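Local structure of polyketide synthase type I (Bacillus amyloliquefaciens, 5KKU) at residues H25-I30 and A287-H292; T37-L42 and A195-S200; Y43-G48 and L76-T81. The protein forms the N-terminal dehydratase domain of a modular polyketide synthase in the difficidin assembly line, and probably removes water from a carrier-bound beta-hydroxyacyl intermediate. One frame throughout, in Å; residues are numbered along the deposited sequence.

In the fold
From the N terminus the chain first passes through 25-30, then enters helix 37-49, whose successive halves serve contact 2 (37-42) and contact 3 (43-48). Segment 76-81 of strand 73-83 soon closes the smallest loop, contact 3, within the predicted N-terminal hotdog fold. Much later, 195-200, on helix 194-200, returns to 37-42 and closes contact 2 near the centre of the chain. The C-terminal helix, at 287-292, comes back last and closes contact 1. The loops are therefore concentric and none cross. Contact 2 joins the two predicted hotdog folds, contact 1 brings the C-terminal helix back to the N-terminal one, and contacts 2 and 3 touch directly where Met41 packs on Val78.

Contact 1 of 3, residues H25-I30 and A287-H292; sequences HRVHQI and ANMITH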
ATOM      1  N   HIS A  25      -4.442  -1.018  12.228  1.00 24.18           N
ATOM      2  CA  HIS A  25      -4.754  -1.962  11.161  1.00 26.83           C
ATOM      3  C   HIS A  25      -4.773  -3.397  11.645  1.00 26.94           C
ATOM      4  O   HIS A  25      -3.761  -4.059  11.753  1.00 23.98           O
ATOM      5  CB  HIS A  25      -3.861  -1.803   9.937  1.00 23.75           C
ATOM      6  CG  HIS A  25      -4.293  -2.627   8.785  1.00 23.37           C
ATOM      7  ND1 HIS A  25      -3.671  -3.791   8.437  1.00 26.35           N
ATOM      8  CD2 HIS A  25      -5.287  -2.463   7.901  1.00 21.14           C
ATOM      9  CE1 HIS A  25      -4.265  -4.310   7.393  1.00 21.84           C
ATOM     10  NE2 HIS A  25      -5.253  -3.526   7.057  1.00 28.16           N
ATOM     11  N   ARG A  26      -5.938  -3.872  11.978  1.00 24.68           N
ATOM     12  CA  ARG A  26      -6.022  -5.219  12.455  1.00 18.93           C
ATOM     13  C   ARG A  26      -6.949  -6.072  11.623  1.00 21.73           C
ATOM     14  O   ARG A  26      -7.971  -5.646  11.248  1.00 24.06           O
ATOM     15  CB  ARG A  26      -6.359  -5.257  13.944  1.00 19.58           C
ATOM     16  CG  ARG A  26      -5.868  -4.082  14.765  1.00 23.12           C
ATOM     17  CD  ARG A  26      -6.202  -4.224  16.228  1.00 20.15           C
ATOM     18  NE  ARG A  26      -5.642  -3.157  16.995  1.00 20.86           N
ATOM     19  CZ  ARG A  26      -5.779  -2.964  18.292  1.00 22.58           C
ATOM     20  NH1 ARG A  26      -6.443  -3.807  19.045  1.00 28.22           N
ATOM     21  NH2 ARG A  26      -5.223  -1.933  18.826  1.00 19.13           N
ATOM     22  N   VAL A  27      -6.526  -7.256  11.284  1.00 25.11           N
ATOM     23  CA  VAL A  27      -7.343  -8.202  10.582  1.00 22.50           C
ATOM     24  C   VAL A  27      -7.707  -9.410  11.459  1.00 25.10           C
ATOM     25  O   VAL A  27      -6.860 -10.104  11.915  1.00 29.13           O
ATOM     26  CB  VAL A  27      -6.609  -8.629   9.341  1.00 23.56           C
ATOM     27  CG1 VAL A  27      -7.413  -9.636   8.551  1.00 22.13           C
ATOM     28  CG2 VAL A  27      -6.180  -7.435   8.538  1.00 17.68           C
ATOM     29  N   HIS A  28      -8.971  -9.664  11.667  1.00 28.60           N
ATOM     30  CA  HIS A  28      -9.441 -10.531  12.732  1.00 29.02           C
ATOM     31  C   HIS A  28      -8.773 -10.237  14.071  1.00 24.32           C
ATOM     32  O   HIS A  28      -8.344 -11.098  14.741  1.00 22.61           O
ATOM     33  CB  HIS A  28      -9.320 -12.005  12.396  1.00 23.94           C
ATOM     34  CG  HIS A  28     -10.188 -12.469  11.282  1.00 27.63           C
ATOM     35  ND1 HIS A  28      -9.737 -12.561   9.996  1.00 32.89           N
ATOM     36  CD2 HIS A  28     -11.446 -12.936  11.267  1.00 27.25           C
ATOM     37  CE1 HIS A  28     -10.681 -13.049   9.232  1.00 33.77           C
ATOM     38  NE2 HIS A  28     -11.733 -13.273   9.980  1.00 35.58           N
ATOM     39  N   GLN A  29      -8.716  -8.996  14.431  1.00 26.87           N
ATOM     40  CA  GLN A  29      -8.251  -8.622  15.733  1.00 27.61           C
ATOM     41  C   GLN A  29      -6.782  -8.878  15.929  1.00 24.93           C
ATOM     42  O   GLN A  29      -6.325  -8.866  17.009  1.00 28.96           O
ATOM     43  CB  GLN A  29      -9.124  -9.239  16.844  1.00 27.49           C
ATOM     44  CG  GLN A  29     -10.420  -8.481  17.064  1.00 27.86           C
ATOM     45  CD  GLN A  29     -11.299  -8.982  18.194  1.00 35.29           C
ATOM     46  OE1 GLN A  29     -11.950 -10.011  18.080  1.00 40.86           O
ATOM     47  NE2 GLN A  29     -11.344  -8.243  19.260  1.00 26.92           N
ATOM     48  N   ILE A  30      -6.079  -9.106  14.851  1.00 23.17           N
ATOM     49  CA  ILE A  30      -4.647  -9.281  14.911  1.00 19.85           C
ATOM     50  C   ILE A  30      -3.956  -8.114  14.215  1.00 25.30           C
ATOM     51  O   ILE A  30      -4.367  -7.726  13.179  1.00 21.56           O
ATOM     52  CB  ILE A  30      -4.213 -10.615  14.334  1.00 21.36           C
ATOM     53  CG1 ILE A  30      -4.774 -11.760  15.145  1.00 23.10           C
ATOM     54  CG2 ILE A  30      -2.726 -10.691  14.243  1.00 21.36           C
ATOM     55  CD1 ILE A  30      -4.946 -12.995  14.335  1.00 16.97           C
ATOM     56  N   ALA A 287     -11.303 -18.564   6.183  1.00 28.05           N
ATOM     57  CA  ALA A 287     -10.781 -19.615   6.959  1.00 28.10           C
ATOM     58  C   ALA A 287      -9.296 -19.806   6.775  1.00 29.12           C
ATOM     59  O   ALA A 287      -8.595 -20.057   7.709  1.00 31.24           O
ATOM     60  CB  ALA A 287     -11.557 -20.872   6.672  1.00 32.58           C
ATOM     61  N   ASN A 288      -8.834 -19.628   5.562  1.00 31.05           N
ATOM     62  CA  ASN A 288      -7.426 -19.614   5.261  1.00 26.85           C
ATOM     63  C   ASN A 288      -6.686 -18.435   5.933  1.00 31.03           C
ATOM     64  O   ASN A 288      -5.643 -18.608   6.505  1.00 25.00           O
ATOM     65  CB  ASN A 288      -7.195 -19.571   3.769  1.00 26.58           C
ATOM     66  CG  ASN A 288      -7.831 -20.712   3.021  1.00 31.04           C
ATOM     67  OD1 ASN A 288      -8.315 -21.656   3.589  1.00 25.15           O
ATOM     68  ND2 ASN A 288      -7.834 -20.597   1.731  1.00 25.82           N
ATOM     69  N   MET A 289      -7.215 -17.348   5.846  1.00 25.44           N
ATOM     70  CA  MET A 289      -6.704 -16.145   6.498  1.00 28.23           C
ATOM     71  C   MET A 289      -6.707 -16.275   8.018  1.00 28.59           C
ATOM     72  O   MET A 289      -5.737 -15.906   8.680  1.00 27.66           O
ATOM     73  CB  MET A 289      -7.512 -14.917   6.073  1.00 25.93           C
ATOM     74  CG  MET A 289      -6.988 -13.614   6.659  1.00 35.94           C
ATOM     75  SD  MET A 289      -7.878 -12.165   6.059  1.00 49.32           S
ATOM     76  CE  MET A 289      -7.148 -11.964   4.436  1.00 39.22           C
ATOM     77  N   ILE A 290      -7.755 -16.819   8.600  1.00 29.19           N
ATOM     78  CA  ILE A 290      -7.753 -17.044  10.045  1.00 32.95           C
ATOM     79  C   ILE A 290      -6.591 -17.934  10.493  1.00 27.85           C
ATOM     80  O   ILE A 290      -5.847 -17.593  11.326  1.00 33.15           O
ATOM     81  CB  ILE A 290      -9.117 -17.532  10.575  1.00 30.26           C
ATOM     82  CG1 ILE A 290     -10.157 -16.443  10.390  1.00 31.31           C
ATOM     83  CG2 ILE A 290      -9.041 -17.979  12.021  1.00 34.73           C
ATOM     84  CD1 ILE A 290     -11.517 -16.816  10.823  1.00 17.57           C
ATOM     85  N   THR A 291      -6.411 -19.050   9.821  1.00 31.76           N
ATOM     86  CA  THR A 291      -5.334 -19.977  10.107  1.00 31.42           C
ATOM     87  C   THR A 291      -4.035 -19.280   9.994  1.00 29.53           C
ATOM     88  O   THR A 291      -3.222 -19.402  10.842  1.00 25.58           O
ATOM     89  CB  THR A 291      -5.276 -21.132   9.105  1.00 28.89           C
ATOM     90  OG1 THR A 291      -6.520 -21.816   9.077  1.00 30.58           O
ATOM     91  CG2 THR A 291      -4.197 -22.077   9.450  1.00 19.74           C
ATOM     92  N   HIS A 292      -3.850 -18.582   8.904  1.00 30.39           N
ATOM     93  CA  HIS A 292      -2.666 -17.881   8.572  1.00 21.54           C
ATOM     94  C   HIS A 292      -2.280 -16.846   9.634  1.00 27.35           C
ATOM     95  O   HIS A 292      -1.222 -16.909  10.155  1.00 22.60           O
ATOM     96  CB  HIS A 292      -2.911 -17.228   7.250  1.00 21.10           C
ATOM     97  CG  HIS A 292      -1.719 -16.611   6.621  1.00 25.19           C
ATOM     98  ND1 HIS A 292      -1.817 -15.510   5.819  1.00 28.75           N
ATOM     99  CD2 HIS A 292      -0.432 -16.983   6.585  1.00 25.48           C
ATOM    100  CE1 HIS A 292      -0.639 -15.213   5.330  1.00 25.00           C
ATOM    101  NE2 HIS A 292       0.222 -16.086   5.793  1.00 31.10           N
TER
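With CG1 anti to the carbonyl carbon (chi1 -65°) and the chain extended beyond it, Ile290 brings its CG1 and CD1 across His28, which likewise has CG anti to its carbonyl carbon (chi1 -66°) and turns one ring face to the isoleucine. The methylene CG1 lies 3.6 Å from the centroid of the His28 ring, only 14° off the ring normal, a clear CH-pi contact over the centre of one face. Ile290 CD1 continues outward past one side of the ring, 3.6 Å from His28 NE2. Met289 comes in differently: its sulfur lies near the plane of the same ring, 4.3 Å from His28 CE1, as a Met-aromatic contact at the edge. A bend at chi3 ends the otherwise extended Met289 chain, and its SD also packs 3.6 Å from Val27 CG1, the two side chains crossing at about a right angle. No hydrogen bond joins the two segments; the contact is apolar and ring packing. The ring of His152 stacks with His28, and Val27 also rests on Ile153. Val27 N to Ile30 O (2.9 Å) and Ile30 N to Val27 O (3.2 Å) close a type I' beta turn, a two-residue hairpin loop that presents His28 to the C-terminal helix of this double-hotdog dehydratase, just beyond His25, the predicted proton acceptor.

Contact 2 of 3, residues T37-L42 and A195-S200; sequences TLIDML and AFLDAS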
ATOM      1  N   THR A  37       2.742  -0.552   2.928  1.00 20.51           N
ATOM      2  CA  THR A  37       3.573   0.148   3.853  1.00 21.58           C
ATOM      3  C   THR A  37       5.069   0.054   3.506  1.00 27.46           C
ATOM      4  O   THR A  37       5.794   0.987   3.679  1.00 30.44           O
ATOM      5  CB  THR A  37       3.346  -0.428   5.275  1.00 21.77           C
ATOM      6  OG1 THR A  37       2.034  -0.146   5.702  1.00 32.68           O
ATOM      7  CG2 THR A  37       4.276   0.122   6.243  1.00 27.87           C
ATOM      8  N   LEU A  38       5.510  -1.102   3.035  1.00 28.47           N
ATOM      9  CA  LEU A  38       6.892  -1.353   2.682  1.00 24.29           C
ATOM     10  C   LEU A  38       7.389  -0.522   1.530  1.00 26.55           C
ATOM     11  O   LEU A  38       8.554  -0.290   1.399  1.00 25.47           O
ATOM     12  CB  LEU A  38       7.143  -2.823   2.448  1.00 18.97           C
ATOM     13  CG  LEU A  38       6.687  -3.758   3.558  1.00 23.84           C
ATOM     14  CD1 LEU A  38       6.707  -5.147   3.061  1.00 23.84           C
ATOM     15  CD2 LEU A  38       7.478  -3.654   4.829  1.00 19.79           C
ATOM     16  N   ILE A  39       6.487  -0.044   0.706  1.00 23.02           N
ATOM     17  CA  ILE A  39       6.836   0.866  -0.357  1.00 28.21           C
ATOM     18  C   ILE A  39       7.483   2.139   0.219  1.00 24.66           C
ATOM     19  O   ILE A  39       8.478   2.603  -0.279  1.00 26.15           O
ATOM     20  CB  ILE A  39       5.627   1.205  -1.271  1.00 23.53           C
ATOM     21  CG1 ILE A  39       5.284   0.044  -2.177  1.00 22.62           C
ATOM     22  CG2 ILE A  39       5.881   2.425  -2.115  1.00 22.49           C
ATOM     23  CD1 ILE A  39       3.963   0.109  -2.864  1.00 20.21           C
ATOM     24  N   ASP A  40       6.915   2.661   1.303  1.00 24.33           N
ATOM     25  CA  ASP A  40       7.478   3.817   2.000  1.00 24.77           C
ATOM     26  C   ASP A  40       8.836   3.495   2.558  1.00 26.42           C
ATOM     27  O   ASP A  40       9.722   4.269   2.517  1.00 33.76           O
ATOM     28  CB  ASP A  40       6.574   4.296   3.121  1.00 23.44           C
ATOM     29  CG  ASP A  40       7.224   5.317   4.023  1.00 26.28           C
ATOM     30  OD1 ASP A  40       7.348   6.469   3.714  1.00 23.52           O
ATOM     31  OD2 ASP A  40       7.650   4.923   5.065  1.00 29.71           O
ATOM     32  N   MET A  41       8.993   2.333   3.142  1.00 26.14           N
ATOM     33  CA  MET A  41      10.258   1.947   3.734  1.00 24.79           C
ATOM     34  C   MET A  41      11.370   1.973   2.716  1.00 25.83           C
ATOM     35  O   MET A  41      12.403   2.456   3.010  1.00 27.32           O
ATOM     36  CB  MET A  41      10.122   0.599   4.451  1.00 21.34           C
ATOM     37  CG  MET A  41      11.340  -0.165   4.907  1.00 18.66           C
ATOM     38  SD  MET A  41      10.972  -1.595   5.917  1.00 26.02           S
ATOM     39  CE  MET A  41       9.958  -0.825   7.079  1.00 20.22           C
ATOM     40  N   LEU A  42      11.124   1.428   1.545  1.00 23.66           N
ATOM     41  CA  LEU A  42      12.103   1.381   0.490  1.00 28.45           C
ATOM     42  C   LEU A  42      12.531   2.758   0.036  1.00 26.62           C
ATOM     43  O   LEU A  42      13.661   2.992  -0.164  1.00 28.01           O
ATOM     44  CB  LEU A  42      11.619   0.573  -0.686  1.00 23.70           C
ATOM     45  CG  LEU A  42      12.066  -0.861  -0.669  1.00 28.13           C
ATOM     46  CD1 LEU A  42      11.309  -1.649   0.350  1.00 26.72           C
ATOM     47  CD2 LEU A  42      11.915  -1.466  -2.029  1.00 30.54           C
ATOM     48  N   ALA A 195      -0.702   5.264   5.378  1.00 22.24           N
ATOM     49  CA  ALA A 195      -2.134   5.450   5.414  1.00 21.95           C
ATOM     50  C   ALA A 195      -2.695   5.805   4.051  1.00 25.59           C
ATOM     51  O   ALA A 195      -3.638   5.244   3.623  1.00 22.25           O
ATOM     52  CB  ALA A 195      -2.533   6.478   6.429  1.00 23.92           C
ATOM     53  N   PHE A 196      -2.072   6.755   3.380  1.00 23.39           N
ATOM     54  CA  PHE A 196      -2.410   7.113   2.039  1.00 16.47           C
ATOM     55  C   PHE A 196      -2.269   5.943   1.071  1.00 21.76           C
ATOM     56  O   PHE A 196      -3.149   5.721   0.303  1.00 19.68           O
ATOM     57  CB  PHE A 196      -1.581   8.284   1.557  1.00 22.02           C
ATOM     58  CG  PHE A 196      -2.149   9.638   1.887  1.00 23.07           C
ATOM     59  CD1 PHE A 196      -3.498   9.868   1.895  1.00 19.45           C
ATOM     60  CD2 PHE A 196      -1.312  10.682   2.150  1.00 22.33           C
ATOM     61  CE1 PHE A 196      -3.999  11.087   2.202  1.00 23.21           C
ATOM     62  CE2 PHE A 196      -1.796  11.910   2.451  1.00 20.25           C
ATOM     63  CZ  PHE A 196      -3.141  12.117   2.470  1.00 24.85           C
ATOM     64  N   LEU A 197      -1.175   5.199   1.164  1.00 19.63           N
ATOM     65  CA  LEU A 197      -0.894   4.077   0.318  1.00 13.29           C
ATOM     66  C   LEU A 197      -1.940   2.973   0.483  1.00 19.38           C
ATOM     67  O   LEU A 197      -2.470   2.492  -0.468  1.00 19.70           O
ATOM     68  CB  LEU A 197       0.525   3.565   0.555  1.00 19.45           C
ATOM     69  CG  LEU A 197       1.733   4.406   0.159  1.00 20.29           C
ATOM     70  CD1 LEU A 197       2.996   3.613   0.266  1.00 24.38           C
ATOM     71  CD2 LEU A 197       1.603   4.933  -1.241  1.00 20.93           C
ATOM     72  N   ASP A 198      -2.223   2.565   1.708  1.00 21.06           N
ATOM     73  CA  ASP A 198      -3.239   1.586   2.032  1.00 14.30           C
ATOM     74  C   ASP A 198      -4.604   1.927   1.464  1.00 21.84           C
ATOM     75  O   ASP A 198      -5.164   1.165   0.781  1.00 19.80           O
ATOM     76  CB  ASP A 198      -3.300   1.419   3.529  1.00 17.28           C
ATOM     77  CG  ASP A 198      -4.231   0.350   3.975  1.00 24.90           C
ATOM     78  OD1 ASP A 198      -4.011  -0.817   3.725  1.00 28.50           O
ATOM     79  OD2 ASP A 198      -5.195   0.668   4.598  1.00 26.53           O
ATOM     80  N   ALA A 199      -5.112   3.101   1.771  1.00 23.01           N
ATOM     81  CA  ALA A 199      -6.390   3.540   1.253  1.00 25.17           C
ATOM     82  C   ALA A 199      -6.447   3.588  -0.256  1.00 23.95           C
ATOM     83  O   ALA A 199      -7.480   3.357  -0.807  1.00 29.88           O
ATOM     84  CB  ALA A 199      -6.796   4.871   1.816  1.00 25.80           C
ATOM     85  N   SER A 200      -5.343   3.890  -0.884  1.00 16.98           N
ATOM     86  CA  SER A 200      -5.278   3.938  -2.318  1.00 24.11           C
ATOM     87  C   SER A 200      -5.400   2.595  -3.000  1.00 20.68           C
ATOM     88  O   SER A 200      -5.820   2.533  -4.093  1.00 23.87           O
ATOM     89  CB  SER A 200      -4.032   4.644  -2.779  1.00 16.06           C
ATOM     90  OG  SER A 200      -4.044   5.948  -2.371  1.00 16.96           O
TER
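Leu197 reaches across from helix 194-200 and sets its CD1 methyl against Ile39, the two side chains crossing obliquely. That methyl lies 3.9 Å from Ile39 CB and equally far from Ile39 CG2, so it settles against the branch point and not at the tip of the isoleucine. Its reach also brings it alongside the helix backbone, 4.2 Å from Asp40 N. CG of Leu197 is anti to its carbonyl carbon (chi1 -68°) and the chain is extended at chi2, which directs CD1 outward to helix 37-49. With CG2 of Ile39 anti to the backbone N, CB and CG2 both lie on the side met by the leucine methyl. This leucine joins the two predicted hotdog folds: 37-49 is the long helix against the N-terminal sheet, with Leu38 and Leu42 packed on strands 86-97 and 107-116, while 194-200 belongs to the C-terminal half. The CB of Asp40 also points toward the second helix, but its carboxylate is engaged elsewhere, in a salt bridge from OD2 to Arg44 and a hydrogen bond to OD1 from Ala192 N, in the loop leading to helix 194-200. Next to Leu197, Asp198, the predicted proton donor, makes no contact with 37-42; its OD2 is hydrogen-bonded to His155 NE2. One turn past Phe196, Ser200 OG bonds Phe196 O at 2.8 Å; Ser200 N meets the same carbonyl oxygen from the opposite face of its plane, and Ser200 OG is in turn hydrogen-bonded to Thr239 OG1.

Contact 3 of 3, residues Y43-G48 and L76-T81; sequences YRLAAG and LYVTFT
Leu45 pushes its CD1 methyl into the branched end of Val78, the two side chains meeting tip to tip. CD1 lies 3.7 Å from both Val78 CB and Val78 CG2, and 3.9 Å from Val78 CG1, so a single methyl touches the whole fork of the valine. The torsions of Leu45 carry it there: CG is anti to the carbonyl carbon (chi1 -71°) and the chain is extended at chi2, which takes CD1 out to the strand. Two residues on from Val78, Phe80 meets the helix closer to its backbone. The CB of Leu45 lies at the edge of the phenyl ring, near its plane, and 4.3 Å from Phe80 CE1. The far corner of the ring, Phe80 CZ, comes to 4.2 Å from Ala46 N. Leu45 thus uses its tip on one strand residue and its base on the next inward-facing one, as the alternation of a beta strand allows; Tyr77, of the other parity, turns away from the helix. The contact is van der Waals packing, with no hydrogen bond between the two segments. The axes of the two short segments approach to 10.6 Å with a crossing angle of -49°, a gap that Leu45, Val78 and Phe80 bridge. Such packing of a long helix on a curved antiparallel sheet is the core of the hotdog fold. Here helix 37-49 lies against strand 73-83, flanked in the sheet by strands 9-15 and 86-97: Leu45 also touches Phe11 and Gln13 of the first, Val78 and Phe80 touch Ile91 and Val89 of the second, and Tyr49 at the helix end meets the Phe80 ring.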
ATOM      1  N   TYR A  43      11.579   3.652  -0.084  1.00 29.33           N
ATOM      2  CA  TYR A  43      11.852   5.007  -0.452  1.00 27.66           C
ATOM      3  C   TYR A  43      12.648   5.756   0.612  1.00 29.37           C
ATOM      4  O   TYR A  43      13.470   6.518   0.267  1.00 29.88           O
ATOM      5  CB  TYR A  43      10.565   5.749  -0.791  1.00 27.20           C
ATOM      6  CG  TYR A  43      10.175   5.676  -2.237  1.00 28.48           C
ATOM      7  CD1 TYR A  43      10.736   6.497  -3.164  1.00 22.70           C
ATOM      8  CD2 TYR A  43       9.262   4.751  -2.676  1.00 30.66           C
ATOM      9  CE1 TYR A  43      10.378   6.418  -4.471  1.00 24.47           C
ATOM     10  CE2 TYR A  43       8.898   4.673  -3.979  1.00 24.30           C
ATOM     11  CZ  TYR A  43       9.452   5.530  -4.856  1.00 26.58           C
ATOM     12  OH  TYR A  43       9.128   5.445  -6.132  1.00 32.29           O
ATOM     13  N   ARG A  44      12.396   5.508   1.889  1.00 24.44           N
ATOM     14  CA  ARG A  44      13.157   6.143   2.923  1.00 27.23           C
ATOM     15  C   ARG A  44      14.590   5.650   2.923  1.00 30.64           C
ATOM     16  O   ARG A  44      15.480   6.417   3.081  1.00 31.96           O
ATOM     17  CB  ARG A  44      12.578   5.934   4.307  1.00 24.79           C
ATOM     18  CG  ARG A  44      11.189   6.436   4.548  1.00 30.51           C
ATOM     19  CD  ARG A  44      10.782   6.300   5.999  1.00 28.49           C
ATOM     20  NE  ARG A  44      11.365   5.141   6.653  1.00 26.31           N
ATOM     21  CZ  ARG A  44      10.695   4.065   6.941  1.00 30.57           C
ATOM     22  NH1 ARG A  44       9.442   4.009   6.632  1.00 33.91           N
ATOM     23  NH2 ARG A  44      11.255   3.053   7.508  1.00 26.19           N
ATOM     24  N   LEU A  45      14.776   4.347   2.777  1.00 31.01           N
ATOM     25  CA  LEU A  45      16.074   3.705   2.788  1.00 30.23           C
ATOM     26  C   LEU A  45      16.877   3.969   1.538  1.00 35.49           C
ATOM     27  O   LEU A  45      18.042   4.140   1.627  1.00 38.65           O
ATOM     28  CB  LEU A  45      15.951   2.203   2.988  1.00 20.88           C
ATOM     29  CG  LEU A  45      15.528   1.735   4.362  1.00 26.92           C
ATOM     30  CD1 LEU A  45      15.509   0.256   4.443  1.00 23.53           C
ATOM     31  CD2 LEU A  45      16.411   2.284   5.439  1.00 31.86           C
ATOM     32  N   ALA A  46      16.250   3.950   0.383  1.00 30.68           N
ATOM     33  CA  ALA A  46      16.944   4.232  -0.839  1.00 31.34           C
ATOM     34  C   ALA A  46      17.678   5.538  -0.695  1.00 40.52           C
ATOM     35  O   ALA A  46      18.800   5.645  -1.036  1.00 43.78           O
ATOM     36  CB  ALA A  46      15.984   4.318  -1.992  1.00 29.02           C
ATOM     37  N   ALA A  47      16.962   6.540  -0.234  1.00 38.18           N
ATOM     38  CA  ALA A  47      17.465   7.880  -0.144  1.00 45.46           C
ATOM     39  C   ALA A  47      18.801   7.871   0.540  1.00 42.68           C
ATOM     40  O   ALA A  47      19.528   8.796   0.449  1.00 47.00           O
ATOM     41  CB  ALA A  47      16.477   8.770   0.599  1.00 36.85           C
ATOM     42  N   GLY A  48      19.105   6.793   1.224  1.00 44.36           N
ATOM     43  CA  GLY A  48      20.326   6.691   1.963  1.00 45.04           C
ATOM     44  C   GLY A  48      21.397   5.857   1.329  1.00 48.04           C
ATOM     45  O   GLY A  48      22.536   6.027   1.635  1.00 54.09           O
ATOM     46  N   LEU A  76      12.904  -6.058  10.738  1.00 25.98           N
ATOM     47  CA  LEU A  76      12.907  -6.285   9.321  1.00 22.54           C
ATOM     48  C   LEU A  76      14.297  -6.084   8.725  1.00 25.96           C
ATOM     49  O   LEU A  76      15.028  -5.255   9.130  1.00 29.10           O
ATOM     50  CB  LEU A  76      11.912  -5.336   8.670  1.00 25.43           C
ATOM     51  CG  LEU A  76      10.452  -5.726   8.666  1.00 24.91           C
ATOM     52  CD1 LEU A  76       9.932  -6.062  10.039  1.00 16.01           C
ATOM     53  CD2 LEU A  76       9.615  -4.686   7.983  1.00 20.39           C
ATOM     54  N   TYR A  77      14.667  -6.877   7.757  1.00 28.34           N
ATOM     55  CA  TYR A  77      15.949  -6.747   7.089  1.00 27.25           C
ATOM     56  C   TYR A  77      15.764  -6.410   5.604  1.00 26.29           C
ATOM     57  O   TYR A  77      15.314  -7.212   4.853  1.00 28.60           O
ATOM     58  CB  TYR A  77      16.782  -8.007   7.275  1.00 23.78           C
ATOM     59  CG  TYR A  77      16.985  -8.430   8.695  1.00 30.73           C
ATOM     60  CD1 TYR A  77      17.791  -7.724   9.520  1.00 29.87           C
ATOM     61  CD2 TYR A  77      16.359  -9.533   9.210  1.00 29.86           C
ATOM     62  CE1 TYR A  77      17.980  -8.096  10.808  1.00 28.71           C
ATOM     63  CE2 TYR A  77      16.555  -9.919  10.501  1.00 30.83           C
ATOM     64  CZ  TYR A  77      17.373  -9.178  11.292  1.00 31.99           C
ATOM     65  OH  TYR A  77      17.597  -9.508  12.561  1.00 31.29           O
ATOM     66  N   VAL A  78      16.104  -5.194   5.222  1.00 27.42           N
ATOM     67  CA  VAL A  78      15.995  -4.757   3.842  1.00 25.63           C
ATOM     68  C   VAL A  78      17.319  -4.880   3.125  1.00 26.70           C
ATOM     69  O   VAL A  78      18.251  -4.208   3.444  1.00 30.34           O
ATOM     70  CB  VAL A  78      15.441  -3.330   3.703  1.00 21.63           C
ATOM     71  CG1 VAL A  78      15.176  -3.003   2.275  1.00 24.26           C
ATOM     72  CG2 VAL A  78      14.165  -3.149   4.453  1.00 22.93           C
ATOM     73  N   THR A  79      17.393  -5.715   2.132  1.00 26.54           N
ATOM     74  CA  THR A  79      18.654  -5.991   1.485  1.00 30.90           C
ATOM     75  C   THR A  79      18.698  -5.522   0.048  1.00 30.14           C
ATOM     76  O   THR A  79      17.972  -5.988  -0.769  1.00 29.81           O
ATOM     77  CB  THR A  79      18.966  -7.497   1.521  1.00 29.73           C
ATOM     78  OG1 THR A  79      19.141  -7.901   2.854  1.00 29.70           O
ATOM     79  CG2 THR A  79      20.208  -7.837   0.755  1.00 27.74           C
ATOM     80  N   PHE A  80      19.568  -4.583  -0.241  1.00 29.61           N
ATOM     81  CA  PHE A  80      19.785  -4.132  -1.603  1.00 33.09           C
ATOM     82  C   PHE A  80      20.852  -4.969  -2.290  1.00 36.20           C
ATOM     83  O   PHE A  80      21.945  -5.060  -1.813  1.00 38.09           O
ATOM     84  CB  PHE A  80      20.169  -2.681  -1.616  1.00 31.67           C
ATOM     85  CG  PHE A  80      19.063  -1.756  -1.222  1.00 37.31           C
ATOM     86  CD1 PHE A  80      18.730  -1.561   0.100  1.00 38.07           C
ATOM     87  CD2 PHE A  80      18.371  -1.065  -2.160  1.00 34.61           C
ATOM     88  CE1 PHE A  80      17.699  -0.730   0.454  1.00 33.05           C
ATOM     89  CE2 PHE A  80      17.358  -0.228  -1.801  1.00 32.57           C
ATOM     90  CZ  PHE A  80      17.021  -0.062  -0.495  1.00 30.65           C
ATOM     91  N   THR A  81      20.552  -5.580  -3.409  1.00 33.43           N
ATOM     92  CA  THR A  81      21.517  -6.372  -4.110  1.00 32.21           C
ATOM     93  C   THR A  81      21.652  -5.832  -5.510  1.00 42.87           C
ATOM     94  O   THR A  81      20.690  -5.719  -6.200  1.00 43.90           O
ATOM     95  CB  THR A  81      21.040  -7.817  -4.201  1.00 35.52           C
ATOM     96  OG1 THR A  81      21.049  -8.414  -2.913  1.00 35.61           O
ATOM     97  CG2 THR A  81      21.880  -8.649  -5.153  1.00 34.53           C
TER